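Long-range contact in DUF724 domain-containing protein 6-like (Raphanus sativus, PDB 5ZWX), which binds the H3K9me2 histone mark through paired Agenet domains and probably, as its Arabidopsis relative does, links this heterochromatin mark to DNA methylation: residues P11-N25 / V71-A83. Sequence-based numbering, arbitrary orientation.
Sequences PPFLKPGAAVEISSN and VVDVGQLRPPAPA
Glu21 and Arg78 face each other as a hydrogen-bonded antiparallel pair where the first and last strands of an SH3-like Agenet barrel meet, 19-22 against 77-78. Arg78 lies side-on to the carboxylate: NE and NH2 both reach Glu21 OE1 from the same side of its plane, NH2 at 2.9 Å, with the oxygen in the guanidinium plane and the two planes 39° apart. Glu21 OE2 accepts a hydrogen bond from Ala81 N at 2.9 Å, from well above the carboxylate plane, and forms a salt bridge to Arg140, while Arg78 NH1 hydrogen-bonds to Arg143 O; the pair thus ties this barrel to strand 139-146. The other sheet face carries Ile22 and Leu77, side by side and pointing the same way, with Ile22 CG1 3.8 Å from Leu77 CD2. Leu14 crosses Leu77 at about a right angle, Leu14 CD1 meeting Leu77 CD1, and Leu14 CD2 packs on Val74 CG1. Phe13 CG stands between its backbone N and carbonyl carbon (chi1 76°), turning one ring face to Pro79, whose CG lies over the ring centre, a CH-pi contact 3.7 Å from the centroid. The side chain of Gln76, extended beyond CG, sends NE2 to Ser23 O in the carbonyl plane, while Gln76 OE1 accepts a hydrogen bond from Asp73 N. Gln76 O receives two donors: Ser23 N nearly straight (169°), and Ser23 OG at 2.9 Å from above the carbonyl plane.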
ATOM      1  N   PRO A  11       3.759 -13.541 -11.522  1.00 38.85           N
ATOM      2  CA  PRO A  11       3.286 -12.385 -12.286  1.00 39.44           C
ATOM      3  C   PRO A  11       4.479 -11.685 -12.935  1.00 43.87           C
ATOM      4  O   PRO A  11       5.518 -11.555 -12.286  1.00 42.91           O
ATOM      5  CB  PRO A  11       2.649 -11.479 -11.220  1.00 37.79           C
ATOM      6  CG  PRO A  11       2.365 -12.364 -10.072  1.00 32.26           C
ATOM      7  CD  PRO A  11       3.375 -13.478 -10.096  1.00 34.15           C
ATOM      8  N   PRO A  12       4.337 -11.236 -14.185  1.00 42.40           N
ATOM      9  CA  PRO A  12       5.417 -10.535 -14.905  1.00 47.42           C
ATOM     10  C   PRO A  12       6.042  -9.320 -14.180  1.00 48.20           C
ATOM     11  O   PRO A  12       7.243  -9.069 -14.333  1.00 48.26           O
ATOM     12  CB  PRO A  12       4.720 -10.087 -16.198  1.00 47.37           C
ATOM     13  CG  PRO A  12       3.730 -11.194 -16.457  1.00 48.48           C
ATOM     14  CD  PRO A  12       3.187 -11.522 -15.064  1.00 46.51           C
ATOM     15  N   PHE A  13       5.270  -8.577 -13.401  1.00 46.71           N
ATOM     16  CA  PHE A  13       5.854  -7.393 -12.760  1.00 48.34           C
ATOM     17  C   PHE A  13       6.839  -7.769 -11.655  1.00 46.78           C
ATOM     18  O   PHE A  13       7.640  -6.944 -11.223  1.00 47.50           O
ATOM     19  CB  PHE A  13       4.769  -6.476 -12.185  1.00 44.74           C
ATOM     20  CG  PHE A  13       4.166  -6.972 -10.895  1.00 40.41           C
ATOM     21  CD1 PHE A  13       3.055  -7.808 -10.911  1.00 40.10           C
ATOM     22  CD2 PHE A  13       4.695  -6.585  -9.666  1.00 39.38           C
ATOM     23  CE1 PHE A  13       2.481  -8.259  -9.721  1.00 38.77           C
ATOM     24  CE2 PHE A  13       4.131  -7.029  -8.476  1.00 36.32           C
ATOM     25  CZ  PHE A  13       3.031  -7.880  -8.507  1.00 37.20           C
ATOM     26  N   LEU A  14       6.781  -9.013 -11.193  1.00 39.23           N
ATOM     27  CA  LEU A  14       7.569  -9.403 -10.040  1.00 34.17           C
ATOM     28  C   LEU A  14       8.958  -9.843 -10.459  1.00 41.03           C
ATOM     29  O   LEU A  14       9.146 -10.969 -10.929  1.00 43.91           O
ATOM     30  CB  LEU A  14       6.855 -10.517  -9.268  1.00 35.99           C
ATOM     31  CG  LEU A  14       6.709 -10.510  -7.748  1.00 41.84           C
ATOM     32  CD1 LEU A  14       6.520  -9.097  -7.170  1.00 41.33           C
ATOM     33  CD2 LEU A  14       5.553 -11.447  -7.318  1.00 38.09           C
ATOM     34  N   LYS A  15       9.931  -8.952 -10.313  1.00 38.32           N
ATOM     35  CA  LYS A  15      11.321  -9.311 -10.560  1.00 46.76           C
ATOM     36  C   LYS A  15      12.212  -8.556  -9.582  1.00 43.98           C
ATOM     37  O   LYS A  15      11.800  -7.516  -9.045  1.00 40.54           O
ATOM     38  CB  LYS A  15      11.714  -8.999 -12.015  1.00 53.06           C
ATOM     39  CG  LYS A  15      11.620  -7.527 -12.372  1.00 59.81           C
ATOM     40  CD  LYS A  15      11.889  -7.278 -13.853  1.00 70.35           C
ATOM     41  CE  LYS A  15      10.758  -7.818 -14.717  1.00 74.93           C
ATOM     42  NZ  LYS A  15      10.934  -7.439 -16.137  1.00 80.12           N
ATOM     43  N   PRO A  16      13.428  -9.080  -9.323  1.00 47.38           N
ATOM     44  CA  PRO A  16      14.336  -8.326  -8.457  1.00 47.64           C
ATOM     45  C   PRO A  16      14.449  -6.882  -8.925  1.00 49.68           C
ATOM     46  O   PRO A  16      14.570  -6.643 -10.127  1.00 49.83           O
ATOM     47  CB  PRO A  16      15.673  -9.058  -8.610  1.00 53.48           C
ATOM     48  CG  PRO A  16      15.299 -10.448  -9.015  1.00 54.32           C
ATOM     49  CD  PRO A  16      14.044 -10.322  -9.832  1.00 53.13           C
ATOM     50  N   GLY A  17      14.380  -5.938  -7.993  1.00 47.84           N
ATOM     51  CA  GLY A  17      14.522  -4.537  -8.329  1.00 47.91           C
ATOM     52  C   GLY A  17      13.191  -3.840  -8.526  1.00 45.15           C
ATOM     53  O   GLY A  17      13.109  -2.624  -8.423  1.00 46.47           O
ATOM     54  N   ALA A  18      12.144  -4.610  -8.809  1.00 44.90           N
ATOM     55  CA  ALA A  18      10.822  -4.039  -9.058  1.00 38.72           C
ATOM     56  C   ALA A  18      10.266  -3.303  -7.845  1.00 39.28           C
ATOM     57  O   ALA A  18      10.290  -3.824  -6.736  1.00 35.03           O
ATOM     58  CB  ALA A  18       9.845  -5.110  -9.471  1.00 35.95           C
ATOM     59  N   ALA A  19       9.709  -2.126  -8.089  1.00 37.27           N
ATOM     60  CA  ALA A  19       8.973  -1.400  -7.059  1.00 39.31           C
ATOM     61  C   ALA A  19       7.638  -2.106  -6.881  1.00 37.62           C
ATOM     62  O   ALA A  19       7.052  -2.569  -7.856  1.00 34.63           O
ATOM     63  CB  ALA A  19       8.774   0.047  -7.453  1.00 40.15           C
ATOM     64  N   VAL A  20       7.156  -2.187  -5.645  1.00 33.80           N
ATOM     65  CA  VAL A  20       5.902  -2.878  -5.352  1.00 26.51           C
ATOM     66  C   VAL A  20       5.193  -2.176  -4.178  1.00 27.69           C
ATOM     67  O   VAL A  20       5.795  -1.366  -3.492  1.00 27.76           O
ATOM     68  CB  VAL A  20       6.133  -4.367  -4.959  1.00 34.94           C
ATOM     69  CG1 VAL A  20       6.597  -5.188  -6.154  1.00 37.96           C
ATOM     70  CG2 VAL A  20       7.148  -4.459  -3.815  1.00 35.70           C
ATOM     71  N   GLU A  21       3.921  -2.511  -3.991  1.00 31.27           N
ATOM     72  CA  GLU A  21       3.210  -2.212  -2.762  1.00 29.49           C
ATOM     73  C   GLU A  21       3.021  -3.531  -2.021  1.00 30.75           C
ATOM     74  O   GLU A  21       2.793  -4.597  -2.623  1.00 30.72           O
ATOM     75  CB  GLU A  21       1.880  -1.519  -3.055  1.00 28.19           C
ATOM     76  CG  GLU A  21       2.085  -0.253  -3.901  1.00 30.57           C
ATOM     77  CD  GLU A  21       0.863   0.642  -4.001  1.00 28.26           C
ATOM     78  OE1 GLU A  21      -0.241   0.224  -3.596  1.00 29.70           O
ATOM     79  OE2 GLU A  21       1.005   1.762  -4.537  1.00 31.64           O
ATOM     80  N   ILE A  22       3.132  -3.450  -0.702  1.00 28.65           N
ATOM     81  CA  ILE A  22       3.219  -4.639   0.137  1.00 26.01           C
ATOM     82  C   ILE A  22       2.076  -4.627   1.120  1.00 24.80           C
ATOM     83  O   ILE A  22       1.891  -3.607   1.876  1.00 25.98           O
ATOM     84  CB  ILE A  22       4.542  -4.669   0.925  1.00 29.68           C
ATOM     85  CG1 ILE A  22       5.725  -4.490  -0.034  1.00 28.79           C
ATOM     86  CG2 ILE A  22       4.602  -5.911   1.844  1.00 32.00           C
ATOM     87  CD1 ILE A  22       7.010  -4.041   0.600  1.00 31.50           C
ATOM     88  N   SER A  23       1.297  -5.703   1.139  1.00 25.01           N
ATOM     89  CA  SER A  23       0.249  -5.814   2.160  1.00 31.55           C
ATOM     90  C   SER A  23       0.679  -6.856   3.194  1.00 32.71           C
ATOM     91  O   SER A  23       1.507  -7.692   2.920  1.00 34.39           O
ATOM     92  CB  SER A  23      -1.099  -6.179   1.535  1.00 33.44           C
ATOM     93  OG  SER A  23      -0.965  -7.315   0.703  1.00 36.37           O
ATOM     94  N   SER A  24       0.148  -6.758   4.398  1.00 37.20           N
ATOM     95  CA  SER A  24       0.522  -7.671   5.472  1.00 41.53           C
ATOM     96  C   SER A  24      -0.668  -8.496   5.895  1.00 44.72           C
ATOM     97  O   SER A  24      -1.826  -8.109   5.683  1.00 46.84           O
ATOM     98  CB  SER A  24       1.086  -6.907   6.665  1.00 43.90           C
ATOM     99  OG  SER A  24       1.170  -7.724   7.817  1.00 50.68           O
ATOM    100  N   ASN A  25      -0.366  -9.634   6.511  1.00 43.81           N
ATOM    101  CA  ASN A  25      -1.370 -10.551   7.006  1.00 50.90           C
ATOM    102  C   ASN A  25      -1.701 -10.229   8.469  1.00 52.01           C
ATOM    103  O   ASN A  25      -2.730 -10.650   9.005  1.00 58.68           O
ATOM    104  CB  ASN A  25      -0.866 -11.993   6.862  1.00 56.07           C
ATOM    105  CG  ASN A  25      -0.425 -12.328   5.435  1.00 60.28           C
ATOM    106  OD1 ASN A  25      -1.029 -11.873   4.468  1.00 63.80           O
ATOM    107  ND2 ASN A  25       0.627 -13.131   5.305  1.00 58.02           N
ATOM    108  N   VAL A  71      10.469 -11.751   4.138  1.00 37.36           N
ATOM    109  CA  VAL A  71      10.073 -12.791   3.169  1.00 38.40           C
ATOM    110  C   VAL A  71       8.539 -12.837   3.181  1.00 40.49           C
ATOM    111  O   VAL A  71       7.931 -12.980   4.237  1.00 39.18           O
ATOM    112  CB  VAL A  71      10.683 -14.149   3.542  1.00 43.26           C
ATOM    113  CG1 VAL A  71      10.193 -15.260   2.592  1.00 43.44           C
ATOM    114  CG2 VAL A  71      12.215 -14.063   3.510  1.00 44.62           C
ATOM    115  N   VAL A  72       7.904 -12.655   2.028  1.00 35.59           N
ATOM    116  CA  VAL A  72       6.449 -12.575   1.946  1.00 29.20           C
ATOM    117  C   VAL A  72       5.908 -13.495   0.855  1.00 35.08           C
ATOM    118  O   VAL A  72       6.663 -13.924  -0.011  1.00 35.53           O
ATOM    119  CB  VAL A  72       5.975 -11.143   1.636  1.00 31.43           C
ATOM    120  CG1 VAL A  72       6.429 -10.163   2.748  1.00 31.42           C
ATOM    121  CG2 VAL A  72       6.518 -10.687   0.301  1.00 34.41           C
ATOM    122  N   ASP A  73       4.601 -13.760   0.898  1.00 31.27           N
ATOM    123  CA  ASP A  73       3.905 -14.499  -0.154  1.00 33.09           C
ATOM    124  C   ASP A  73       3.756 -13.623  -1.393  1.00 28.98           C
ATOM    125  O   ASP A  73       3.574 -12.405  -1.288  1.00 29.90           O
ATOM    126  CB  ASP A  73       2.512 -14.944   0.311  1.00 36.56           C
ATOM    127  CG  ASP A  73       2.557 -15.959   1.454  1.00 45.24           C
ATOM    128  OD1 ASP A  73       3.496 -16.777   1.516  1.00 45.74           O
ATOM    129  OD2 ASP A  73       1.623 -15.948   2.278  1.00 47.05           O
ATOM    130  N   VAL A  74       3.825 -14.243  -2.573  1.00 31.77           N
ATOM    131  CA  VAL A  74       3.521 -13.505  -3.786  1.00 29.56           C
ATOM    132  C   VAL A  74       2.193 -12.719  -3.687  1.00 31.17           C
ATOM    133  O   VAL A  74       2.116 -11.554  -4.089  1.00 29.14           O
ATOM    134  CB  VAL A  74       3.484 -14.478  -4.986  1.00 30.71           C
ATOM    135  CG1 VAL A  74       2.902 -13.786  -6.212  1.00 32.60           C
ATOM    136  CG2 VAL A  74       4.903 -14.971  -5.258  1.00 35.03           C
ATOM    137  N   GLY A  75       1.162 -13.340  -3.119  1.00 29.71           N
ATOM    138  CA  GLY A  75      -0.148 -12.715  -3.029  1.00 27.17           C
ATOM    139  C   GLY A  75      -0.201 -11.477  -2.120  1.00 30.27           C
ATOM    140  O   GLY A  75      -1.223 -10.794  -2.083  1.00 31.33           O
ATOM    141  N   GLN A  76       0.900 -11.180  -1.431  1.00 25.34           N
ATOM    142  CA  GLN A  76       0.976  -9.953  -0.606  1.00 25.80           C
ATOM    143  C   GLN A  76       1.428  -8.737  -1.426  1.00 32.86           C
ATOM    144  O   GLN A  76       1.398  -7.614  -0.939  1.00 30.06           O
ATOM    145  CB  GLN A  76       1.927 -10.152   0.561  1.00 27.95           C
ATOM    146  CG  GLN A  76       1.402 -11.085   1.599  1.00 31.21           C
ATOM    147  CD  GLN A  76       2.377 -11.258   2.749  1.00 34.24           C
ATOM    148  OE1 GLN A  76       3.007 -12.295   2.867  1.00 33.45           O
ATOM    149  NE2 GLN A  76       2.527 -10.228   3.581  1.00 34.11           N
ATOM    150  N   LEU A  77       1.831  -8.962  -2.678  1.00 30.05           N
ATOM    151  CA  LEU A  77       2.457  -7.895  -3.460  1.00 33.53           C
ATOM    152  C   LEU A  77       1.585  -7.455  -4.624  1.00 28.97           C
ATOM    153  O   LEU A  77       0.860  -8.272  -5.190  1.00 30.28           O
ATOM    154  CB  LEU A  77       3.813  -8.361  -4.011  1.00 32.85           C
ATOM    155  CG  LEU A  77       4.806  -8.825  -2.940  1.00 31.91           C
ATOM    156  CD1 LEU A  77       6.143  -9.277  -3.543  1.00 33.09           C
ATOM    157  CD2 LEU A  77       5.014  -7.693  -1.914  1.00 29.44           C
ATOM    158  N   ARG A  78       1.665  -6.172  -4.965  1.00 30.70           N
ATOM    159  CA  ARG A  78       1.073  -5.688  -6.213  1.00 32.37           C
ATOM    160  C   ARG A  78       1.957  -4.596  -6.781  1.00 28.98           C
ATOM    161  O   ARG A  78       2.872  -4.147  -6.101  1.00 34.21           O
ATOM    162  CB  ARG A  78      -0.351  -5.206  -5.994  1.00 26.84           C
ATOM    163  CG  ARG A  78      -0.415  -3.884  -5.144  1.00 24.90           C
ATOM    164  CD  ARG A  78      -1.856  -3.524  -4.806  1.00 28.09           C
ATOM    165  NE  ARG A  78      -1.937  -2.085  -4.444  1.00 25.91           N
ATOM    166  CZ  ARG A  78      -3.082  -1.408  -4.333  1.00 29.34           C
ATOM    167  NH1 ARG A  78      -4.245  -2.029  -4.520  1.00 31.62           N
ATOM    168  NH2 ARG A  78      -3.065  -0.114  -4.039  1.00 27.92           N
ATOM    169  N   PRO A  79       1.748  -4.199  -8.059  1.00 30.97           N
ATOM    170  CA  PRO A  79       2.637  -3.166  -8.558  1.00 29.94           C
ATOM    171  C   PRO A  79       2.279  -1.827  -7.898  1.00 32.09           C
ATOM    172  O   PRO A  79       1.200  -1.760  -7.319  1.00 33.56           O
ATOM    173  CB  PRO A  79       2.355  -3.144 -10.091  1.00 35.45           C
ATOM    174  CG  PRO A  79       1.559  -4.367 -10.366  1.00 35.88           C
ATOM    175  CD  PRO A  79       0.801  -4.651  -9.094  1.00 32.39           C
ATOM    176  N   PRO A  80       3.146  -0.817  -8.009  1.00 34.26           N
ATOM    177  CA  PRO A  80       2.775   0.548  -7.611  1.00 42.28           C
ATOM    178  C   PRO A  80       1.450   0.963  -8.230  1.00 41.47           C
ATOM    179  O   PRO A  80       1.197   0.691  -9.388  1.00 38.52           O
ATOM    180  CB  PRO A  80       3.906   1.404  -8.177  1.00 45.80           C
ATOM    181  CG  PRO A  80       5.042   0.473  -8.331  1.00 44.60           C
ATOM    182  CD  PRO A  80       4.445  -0.830  -8.707  1.00 39.45           C
ATOM    183  N   ALA A  81       0.604   1.610  -7.445  1.00 41.80           N
ATOM    184  CA  ALA A  81      -0.668   2.096  -7.927  1.00 42.67           C
ATOM    185  C   ALA A  81      -0.445   2.982  -9.162  1.00 40.83           C
ATOM    186  O   ALA A  81       0.577   3.663  -9.273  1.00 43.25           O
ATOM    187  CB  ALA A  81      -1.390   2.881  -6.803  1.00 43.62           C
ATOM    188  N   PRO A  82      -1.398   2.971 -10.092  1.00 44.38           N
ATOM    189  CA  PRO A  82      -1.255   3.747 -11.327  1.00 52.23           C
ATOM    190  C   PRO A  82      -1.033   5.232 -11.043  1.00 59.59           C
ATOM    191  O   PRO A  82      -1.595   5.751 -10.068  1.00 58.40           O
ATOM    192  CB  PRO A  82      -2.588   3.505 -12.036  1.00 51.21           C
ATOM    193  CG  PRO A  82      -3.047   2.199 -11.500  1.00 48.31           C
ATOM    194  CD  PRO A  82      -2.659   2.212 -10.064  1.00 46.41           C
ATOM    195  N   ALA A  83      -0.209   5.885 -11.867  1.00 61.94           N
ATOM    196  CA  ALA A  83       0.047   7.318 -11.748  1.00 67.28           C
ATOM    197  C   ALA A  83      -1.250   8.104 -11.881  1.00 72.73           C
ATOM    198  O   ALA A  83      -2.107   7.764 -12.696  1.00 74.87           O
ATOM    199  CB  ALA A  83       1.050   7.775 -12.804  1.00 69.03           C
TER
HETATM  200  O   HOH W   1      -0.363 -14.468   2.622  1.00 55.94           O